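Local coordinates for hypothetical protein HI1011 (Haemophilus influenzae, PDB 1YZY) that catalyses the ATP-dependent phosphorylation of 3-oxo-tetronate to 3-oxo-tetronate 4-phosphate, acting as a four-carbon acid sugar kinase, at residues Ser25-Asn30 and Gly369-Lys374; Asn30-Gln35 and Leu63-Trp68. All blocks are in the same frame, centred on the assembly; numbering follows the deposited sequence.

How the contacts relate
From the N terminus, segment 25-30, which is Ser25 followed by strand 26-30, is the first half of contact 1, and the chain runs through Asn30, which both segments 25-30 and 30-35 include, straight into the loop of contact 2. After strand 43-47 comes helix 55-71, whose residues 63-68 pack against that loop, closing a short circuit within the sugar-binding domain. Contact 1 closes a far longer one: its partner strand, 369-375, comes 339 residues later, in the nucleotide-binding domain. Along the chain contact 2 is nested inside the loop closed by contact 1. Their centres are about 15 Å apart, and Met29 CG packs 4.2 Å from Trp68 CH2. Contact 1 joins two domains; contact 2 packs loop on helix.

Contact 1: Ser25-Asn30 and Gly369-Lys374; sequences STVQMN and GFHIGK
Over one face of the His371 imidazole sits a methyl of Val27: CG2 lies 3.9 Å from the ring centroid, a CH-pi contact displaced toward the rim. The two side chains run side by side from a non-hydrogen-bonded antiparallel pair. Val27 CG2 stands anti to the carbonyl carbon, which carries this branch over the imidazole while CG1 rests near Phe370 O. At the edge of the imidazole, in its plane, a water lies 2.7 Å from ND1 of His371; its link to Thr26 O is weak. Around the Phe370 ring, the Asn30 amide comes to the edge, ND2 being 3.8 Å from CE2, with the amide and ring planes 54° apart.

Between these side chains run the backbone bonds of strands 26-30 and 369-375. Gln28 and Phe370 form a hydrogen-bonded pair: Gln28 N donates to Phe370 O at 2.9 Å, and Phe370 N returns a bond to Gln28 O at 3.1 Å, approaching from above the carbonyl plane. Ile372 N adds a bond to Thr26 O at 2.8 Å. On the face shared by Thr26, Gln28, Phe370 and Ile372, the extended Gln28 chain, with CG anti to the backbone N (chi1 180°), passes Ile372 CD1, whose methyl touches both CB and OE1; Gln28 NE2 bonds weakly to Ser13 OG of helix 9-20, which covers this face. On the other face Met29 SD lies 3.6 Å from Gly369 CA: with no side chain on Gly369, the sulfur can lie directly against it.

Strand 43-47 flanks 26-30 on its other side, and 380-385 flanks 369-375. In this buried seam between domains Val27, Ile372 and Phe370 supply apolar cover, His371 keeps ND1 on a water, and main-chain polar atoms pair across the strands.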
ATOM      1  N   SER A  25      -7.515  13.358   0.014  1.00 19.77           N
ATOM      2  CA  SER A  25      -7.448  12.870   1.398  1.00 21.71           C
ATOM      3  C   SER A  25      -7.829  11.383   1.355  1.00 19.57           C
ATOM      4  O   SER A  25      -8.894  11.026   0.851  1.00 21.76           O
ATOM      5  CB  SER A  25      -8.345  13.685   2.343  1.00 14.79           C
ATOM      6  OG  SER A  25      -9.692  13.745   1.923  1.00 19.25           O
ATOM      7  N   THR A  26      -6.957  10.527   1.881  1.00 22.19           N
ATOM      8  CA  THR A  26      -7.161   9.077   1.819  1.00 15.65           C
ATOM      9  C   THR A  26      -7.119   8.295   3.143  1.00 19.02           C
ATOM     10  O   THR A  26      -6.358   8.615   4.054  1.00 22.32           O
ATOM     11  CB  THR A  26      -6.094   8.456   0.865  1.00 17.18           C
ATOM     12  OG1 THR A  26      -6.137   9.118  -0.410  1.00 17.97           O
ATOM     13  CG2 THR A  26      -6.319   6.959   0.657  1.00  7.11           C
ATOM     14  N   VAL A  27      -7.956   7.268   3.231  1.00 19.55           N
ATOM     15  CA  VAL A  27      -8.006   6.381   4.386  1.00 18.44           C
ATOM     16  C   VAL A  27      -7.850   4.959   3.862  1.00 18.15           C
ATOM     17  O   VAL A  27      -8.607   4.524   2.993  1.00 21.62           O
ATOM     18  CB  VAL A  27      -9.341   6.484   5.153  1.00 15.02           C
ATOM     19  CG1 VAL A  27      -9.467   5.331   6.134  1.00 13.18           C
ATOM     20  CG2 VAL A  27      -9.413   7.797   5.900  1.00 14.83           C
ATOM     21  N   GLN A  28      -6.838   4.257   4.352  1.00 16.75           N
ATOM     22  CA  GLN A  28      -6.603   2.884   3.940  1.00 19.15           C
ATOM     23  C   GLN A  28      -7.000   1.893   5.036  1.00 22.04           C
ATOM     24  O   GLN A  28      -6.336   1.795   6.067  1.00 19.80           O
ATOM     25  CB  GLN A  28      -5.131   2.671   3.576  1.00 13.73           C
ATOM     26  CG  GLN A  28      -4.807   1.239   3.137  1.00 15.06           C
ATOM     27  CD  GLN A  28      -3.324   0.994   2.959  1.00 19.92           C
ATOM     28  OE1 GLN A  28      -2.538   1.937   2.821  1.00 27.42           O
ATOM     29  NE2 GLN A  28      -2.927  -0.278   2.966  1.00 18.18           N
ATOM     30  N   MET A  29      -8.086   1.164   4.802  1.00 21.27           N
ATOM     31  CA  MET A  29      -8.561   0.164   5.745  1.00 20.69           C
ATOM     32  C   MET A  29      -7.942  -1.184   5.398  1.00 23.17           C
ATOM     33  O   MET A  29      -7.867  -1.550   4.230  1.00 18.96           O
ATOM     34  CB  MET A  29     -10.081   0.076   5.689  1.00 15.02           C
ATOM     35  CG  MET A  29     -10.777   1.372   6.062  1.00 21.12           C
ATOM     36  SD  MET A  29     -10.273   2.014   7.688  1.00 22.19           S
ATOM     37  CE  MET A  29     -11.786   1.828   8.630  1.00 29.44           C
ATOM     38  N   ASN A  30      -7.439  -1.894   6.400  1.00 23.63           N
ATOM     39  CA  ASN A  30      -6.843  -3.208   6.165  1.00 23.61           C
ATOM     40  C   ASN A  30      -7.921  -4.251   6.454  1.00 22.39           C
ATOM     41  O   ASN A  30      -8.204  -4.556   7.608  1.00 19.77           O
ATOM     42  CB  ASN A  30      -5.624  -3.418   7.066  1.00 26.67           C
ATOM     43  CG  ASN A  30      -4.569  -2.331   6.888  1.00 33.02           C
ATOM     44  OD1 ASN A  30      -4.252  -1.933   5.770  1.00 37.19           O
ATOM     45  ND2 ASN A  30      -4.017  -1.852   7.998  1.00 34.99           N
ATOM     46  N   GLY A 369      -7.207   0.697  10.462  1.00 23.78           N
ATOM     47  CA  GLY A 369      -7.053   1.517   9.281  1.00 23.82           C
ATOM     48  C   GLY A 369      -6.325   2.787   9.647  1.00 23.50           C
ATOM     49  O   GLY A 369      -6.136   3.080  10.832  1.00 26.83           O
ATOM     50  N   PHE A 370      -5.935   3.559   8.642  1.00 21.92           N
ATOM     51  CA  PHE A 370      -5.195   4.785   8.881  1.00 17.98           C
ATOM     52  C   PHE A 370      -5.498   5.858   7.856  1.00 23.26           C
ATOM     53  O   PHE A 370      -5.988   5.571   6.765  1.00 22.73           O
ATOM     54  CB  PHE A 370      -3.692   4.501   8.805  1.00 13.04           C
ATOM     55  CG  PHE A 370      -3.232   3.387   9.698  1.00 15.20           C
ATOM     56  CD1 PHE A 370      -2.852   3.644  11.014  1.00 13.83           C
ATOM     57  CD2 PHE A 370      -3.191   2.077   9.229  1.00 14.82           C
ATOM     58  CE1 PHE A 370      -2.439   2.611  11.853  1.00 19.49           C
ATOM     59  CE2 PHE A 370      -2.781   1.031  10.056  1.00 13.50           C
ATOM     60  CZ  PHE A 370      -2.403   1.299  11.371  1.00 15.37           C
ATOM     61  N   HIS A 371      -5.277   7.105   8.255  1.00 23.59           N
ATOM     62  CA  HIS A 371      -5.414   8.239   7.366  1.00 21.49           C
ATOM     63  C   HIS A 371      -4.026   8.426   6.736  1.00 24.85           C
ATOM     64  O   HIS A 371      -3.068   8.577   7.499  1.00 25.70           O
ATOM     65  CB  HIS A 371      -5.643   9.521   8.161  1.00 19.94           C
ATOM     66  CG  HIS A 371      -7.048   9.684   8.641  1.00 24.44           C
ATOM     67  ND1 HIS A 371      -7.979  10.457   7.981  1.00 22.27           N
ATOM     68  CD2 HIS A 371      -7.691   9.149   9.706  1.00 29.48           C
ATOM     69  CE1 HIS A 371      -9.135  10.388   8.614  1.00 24.01           C
ATOM     70  NE2 HIS A 371      -8.987   9.601   9.665  1.00 27.71           N
ATOM     71  N   ILE A 372      -3.895   8.425   5.410  1.00 24.47           N
ATOM     72  CA  ILE A 372      -2.546   8.576   4.866  1.00 17.81           C
ATOM     73  C   ILE A 372      -2.096  10.038   4.788  1.00 16.91           C
ATOM     74  O   ILE A 372      -2.826  10.909   4.280  1.00 16.48           O
ATOM     75  CB  ILE A 372      -2.532   7.940   3.460  1.00 19.58           C
ATOM     76  CG1 ILE A 372      -3.298   6.612   3.470  1.00 18.61           C
ATOM     77  CG2 ILE A 372      -1.090   7.713   3.007  1.00 10.71           C
ATOM     78  CD1 ILE A 372      -2.522   5.445   4.043  1.00 20.26           C
ATOM     79  N   GLY A 373      -0.900  10.295   5.317  1.00 20.45           N
ATOM     80  CA  GLY A 373      -0.353  11.637   5.347  1.00 14.88           C
ATOM     81  C   GLY A 373       0.922  11.860   4.562  1.00 19.92           C
ATOM     82  O   GLY A 373       1.297  11.051   3.713  1.00 17.44           O
ATOM     83  N   LYS A 374       1.612  12.947   4.893  1.00 18.87           N
ATOM     84  CA  LYS A 374       2.841  13.344   4.211  1.00 24.48           C
ATOM     85  C   LYS A 374       3.915  12.277   4.108  1.00 22.22           C
ATOM     86  O   LYS A 374       4.216  11.573   5.068  1.00 24.33           O
ATOM     87  CB  LYS A 374       3.408  14.607   4.845  1.00 23.45           C
ATOM     88  CG  LYS A 374       4.206  15.475   3.899  1.00 30.40           C
ATOM     89  CD  LYS A 374       4.182  16.899   4.398  1.00 31.16           C
ATOM     90  CE  LYS A 374       5.099  17.788   3.602  1.00 38.85           C
ATOM     91  NZ  LYS A 374       5.163  19.130   4.242  1.00 35.91           N
TER
HETATM   92  O   HOH W   1      -7.427  11.544   5.625  1.00 25.33           O

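Contact 2: Asn30-Gln35 and Leu63-Trp68; sequences NGVPTQ and LRAYQW
Pro33 sits over one face of the Trp68 indole, its CB and CG side dipping toward the ring and the two side chains crossing at about a right angle. CG of Pro33 stands 3.9 Å from the centroid of the six-membered ring, only 13° off its normal, and CB lies over the same face, 3.6 Å from Trp68 NE1. A proline fits here because its compact ring offers a broad row of C-H groups to the aromatic face. With CG of Trp68 anti to the backbone N (chi1 -173°), the indole reaches out from helix 55-71 beneath this loop. Its NE1 gives a weak, bent hydrogen bond to Gln35 O at 3.4 Å, the carbonyl oxygen lying at the ring edge near its plane.

One residue earlier, Val32 points its fork at the helix. CG1 settles 3.7 Å from Arg64 O, while CG2 sits above the backbone of Ala65 and 4.0 Å from its CB; the small alanine allows the branched valine to come close. Arg64, one residue before Ala65, bends at chi3 (52°), so that CG2 of Val32 lies over one guanidinium face near its rim and NH2 is 3.8 Å from Val32 CB. A water in the guanidinium plane accepts from NH2 and donates to Val32 O, joining the arginine's polar end to the loop through a single bridge.

Beneath, Ala65 and Trp68 also pack on Ile46 of strand 43-47. This is ordinary loop-on-helix packing at the margin of an alpha/beta domain, in which the connection leaving strand 26-30 is laid across a helix that covers the parallel strands.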
ATOM      1  N   ASN A  30      -7.439  -1.894   6.400  1.00 23.63           N
ATOM      2  CA  ASN A  30      -6.843  -3.208   6.165  1.00 23.61           C
ATOM      3  C   ASN A  30      -7.921  -4.251   6.454  1.00 22.39           C
ATOM      4  O   ASN A  30      -8.204  -4.556   7.608  1.00 19.77           O
ATOM      5  CB  ASN A  30      -5.624  -3.418   7.066  1.00 26.67           C
ATOM      6  CG  ASN A  30      -4.569  -2.331   6.888  1.00 33.02           C
ATOM      7  OD1 ASN A  30      -4.252  -1.933   5.770  1.00 37.19           O
ATOM      8  ND2 ASN A  30      -4.017  -1.852   7.998  1.00 34.99           N
ATOM      9  N   GLY A  31      -8.535  -4.771   5.395  1.00 23.99           N
ATOM     10  CA  GLY A  31      -9.604  -5.746   5.531  1.00 21.82           C
ATOM     11  C   GLY A  31     -10.924  -5.001   5.557  1.00 21.94           C
ATOM     12  O   GLY A  31     -10.931  -3.791   5.770  1.00 25.37           O
ATOM     13  N   VAL A  32     -12.035  -5.682   5.287  1.00 21.20           N
ATOM     14  CA  VAL A  32     -13.343  -5.017   5.310  1.00 23.57           C
ATOM     15  C   VAL A  32     -13.712  -4.657   6.752  1.00 22.02           C
ATOM     16  O   VAL A  32     -13.767  -5.530   7.618  1.00 25.13           O
ATOM     17  CB  VAL A  32     -14.460  -5.901   4.711  1.00 23.47           C
ATOM     18  CG1 VAL A  32     -15.791  -5.148   4.707  1.00  9.94           C
ATOM     19  CG2 VAL A  32     -14.092  -6.324   3.306  1.00 29.19           C
ATOM     20  N   PRO A  33     -13.945  -3.359   7.026  1.00 28.19           N
ATOM     21  CA  PRO A  33     -14.305  -2.850   8.356  1.00 27.60           C
ATOM     22  C   PRO A  33     -15.684  -3.281   8.844  1.00 28.84           C
ATOM     23  O   PRO A  33     -16.604  -3.450   8.042  1.00 26.51           O
ATOM     24  CB  PRO A  33     -14.246  -1.332   8.162  1.00 26.77           C
ATOM     25  CG  PRO A  33     -13.266  -1.169   7.027  1.00 25.59           C
ATOM     26  CD  PRO A  33     -13.695  -2.244   6.097  1.00 25.43           C
ATOM     27  N   THR A  34     -15.812  -3.480  10.154  1.00 32.60           N
ATOM     28  CA  THR A  34     -17.088  -3.874  10.756  1.00 33.73           C
ATOM     29  C   THR A  34     -17.831  -2.675  11.354  1.00 35.17           C
ATOM     30  O   THR A  34     -18.997  -2.784  11.736  1.00 34.34           O
ATOM     31  CB  THR A  34     -16.920  -4.985  11.825  1.00 35.78           C
ATOM     32  OG1 THR A  34     -15.963  -4.581  12.815  1.00 40.13           O
ATOM     33  CG2 THR A  34     -16.458  -6.283  11.171  1.00 39.49           C
ATOM     34  N   GLN A  35     -17.148  -1.533  11.409  1.00 36.25           N
ATOM     35  CA  GLN A  35     -17.716  -0.286  11.926  1.00 35.83           C
ATOM     36  C   GLN A  35     -17.588   0.824  10.870  1.00 35.04           C
ATOM     37  O   GLN A  35     -16.595   0.897  10.143  1.00 33.06           O
ATOM     38  CB  GLN A  35     -16.997   0.155  13.215  1.00 41.23           C
ATOM     39  CG  GLN A  35     -17.180  -0.763  14.427  1.00 53.04           C
ATOM     40  CD  GLN A  35     -18.610  -0.787  14.959  1.00 60.91           C
ATOM     41  OE1 GLN A  35     -19.150  -1.850  15.275  1.00 61.71           O
ATOM     42  NE2 GLN A  35     -19.220   0.391  15.086  1.00 64.21           N
ATOM     43  N   LEU A  63     -16.964  -8.022  -2.901  1.00 18.78           N
ATOM     44  CA  LEU A  63     -18.336  -7.546  -2.837  1.00 19.41           C
ATOM     45  C   LEU A  63     -18.650  -6.942  -1.470  1.00 20.21           C
ATOM     46  O   LEU A  63     -19.527  -6.082  -1.344  1.00 25.66           O
ATOM     47  CB  LEU A  63     -19.294  -8.692  -3.145  1.00 19.87           C
ATOM     48  CG  LEU A  63     -19.324  -9.110  -4.617  1.00 23.70           C
ATOM     49  CD1 LEU A  63     -19.990 -10.461  -4.781  1.00 27.85           C
ATOM     50  CD2 LEU A  63     -20.038  -8.041  -5.428  1.00 26.80           C
ATOM     51  N   ARG A  64     -17.964  -7.435  -0.442  1.00 22.17           N
ATOM     52  CA  ARG A  64     -18.141  -6.941   0.918  1.00 20.52           C
ATOM     53  C   ARG A  64     -17.450  -5.597   1.051  1.00 17.18           C
ATOM     54  O   ARG A  64     -17.959  -4.702   1.730  1.00 15.94           O
ATOM     55  CB  ARG A  64     -17.572  -7.935   1.934  1.00 27.07           C
ATOM     56  CG  ARG A  64     -18.526  -9.064   2.303  1.00 35.29           C
ATOM     57  CD  ARG A  64     -17.823 -10.159   3.091  1.00 37.94           C
ATOM     58  NE  ARG A  64     -17.084  -9.631   4.237  1.00 52.51           N
ATOM     59  CZ  ARG A  64     -15.863 -10.027   4.598  1.00 54.45           C
ATOM     60  NH1 ARG A  64     -15.221 -10.966   3.908  1.00 49.12           N
ATOM     61  NH2 ARG A  64     -15.275  -9.478   5.656  1.00 46.88           N
ATOM     62  N   ALA A  65     -16.276  -5.474   0.426  1.00 19.32           N
ATOM     63  CA  ALA A  65     -15.510  -4.228   0.456  1.00 18.02           C
ATOM     64  C   ALA A  65     -16.323  -3.137  -0.223  1.00 18.43           C
ATOM     65  O   ALA A  65     -16.395  -2.005   0.261  1.00 20.24           O
ATOM     66  CB  ALA A  65     -14.173  -4.405  -0.243  1.00 10.41           C
ATOM     67  N   TYR A  66     -16.943  -3.502  -1.342  1.00 22.02           N
ATOM     68  CA  TYR A  66     -17.776  -2.595  -2.123  1.00 15.77           C
ATOM     69  C   TYR A  66     -18.989  -2.126  -1.337  1.00 18.20           C
ATOM     70  O   TYR A  66     -19.362  -0.954  -1.396  1.00 18.81           O
ATOM     71  CB  TYR A  66     -18.243  -3.289  -3.413  1.00 21.45           C
ATOM     72  CG  TYR A  66     -19.498  -2.682  -4.008  1.00 20.51           C
ATOM     73  CD1 TYR A  66     -19.445  -1.498  -4.745  1.00 19.11           C
ATOM     74  CD2 TYR A  66     -20.752  -3.248  -3.765  1.00 19.34           C
ATOM     75  CE1 TYR A  66     -20.613  -0.889  -5.216  1.00 21.55           C
ATOM     76  CE2 TYR A  66     -21.922  -2.644  -4.227  1.00 25.65           C
ATOM     77  CZ  TYR A  66     -21.842  -1.466  -4.952  1.00 22.77           C
ATOM     78  OH  TYR A  66     -22.995  -0.866  -5.405  1.00 30.80           O
ATOM     79  N   GLN A  67     -19.653  -3.063  -0.671  1.00 22.69           N
ATOM     80  CA  GLN A  67     -20.853  -2.745   0.096  1.00 26.39           C
ATOM     81  C   GLN A  67     -20.526  -1.761   1.205  1.00 23.01           C
ATOM     82  O   GLN A  67     -21.295  -0.834   1.469  1.00 19.32           O
ATOM     83  CB  GLN A  67     -21.485  -4.021   0.655  1.00 31.99           C
ATOM     84  CG  GLN A  67     -22.844  -3.810   1.289  1.00 42.05           C
ATOM     85  CD  GLN A  67     -23.871  -3.259   0.322  1.00 43.22           C
ATOM     86  OE1 GLN A  67     -24.711  -2.440   0.694  1.00 46.58           O
ATOM     87  NE2 GLN A  67     -23.828  -3.726  -0.920  1.00 45.34           N
ATOM     88  N   TRP A  68     -19.373  -1.956   1.837  1.00 26.23           N
ATOM     89  CA  TRP A  68     -18.939  -1.059   2.900  1.00 24.54           C
ATOM     90  C   TRP A  68     -18.604   0.311   2.307  1.00 22.99           C
ATOM     91  O   TRP A  68     -19.114   1.332   2.765  1.00 21.69           O
ATOM     92  CB  TRP A  68     -17.724  -1.627   3.637  1.00 28.53           C
ATOM     93  CG  TRP A  68     -17.367  -0.810   4.839  1.00 27.54           C
ATOM     94  CD1 TRP A  68     -17.901  -0.919   6.085  1.00 26.50           C
ATOM     95  CD2 TRP A  68     -16.438   0.279   4.894  1.00 29.36           C
ATOM     96  NE1 TRP A  68     -17.372   0.035   6.915  1.00 34.20           N
ATOM     97  CE2 TRP A  68     -16.471   0.787   6.210  1.00 30.85           C
ATOM     98  CE3 TRP A  68     -15.586   0.880   3.957  1.00 30.63           C
ATOM     99  CZ2 TRP A  68     -15.684   1.869   6.618  1.00 28.69           C
ATOM    100  CZ3 TRP A  68     -14.804   1.955   4.360  1.00 30.06           C
ATOM    101  CH2 TRP A  68     -14.859   2.438   5.682  1.00 37.96           C
TER
HETATM  102  O   HOH W   2     -16.151  -7.368   7.603  1.00 43.62           O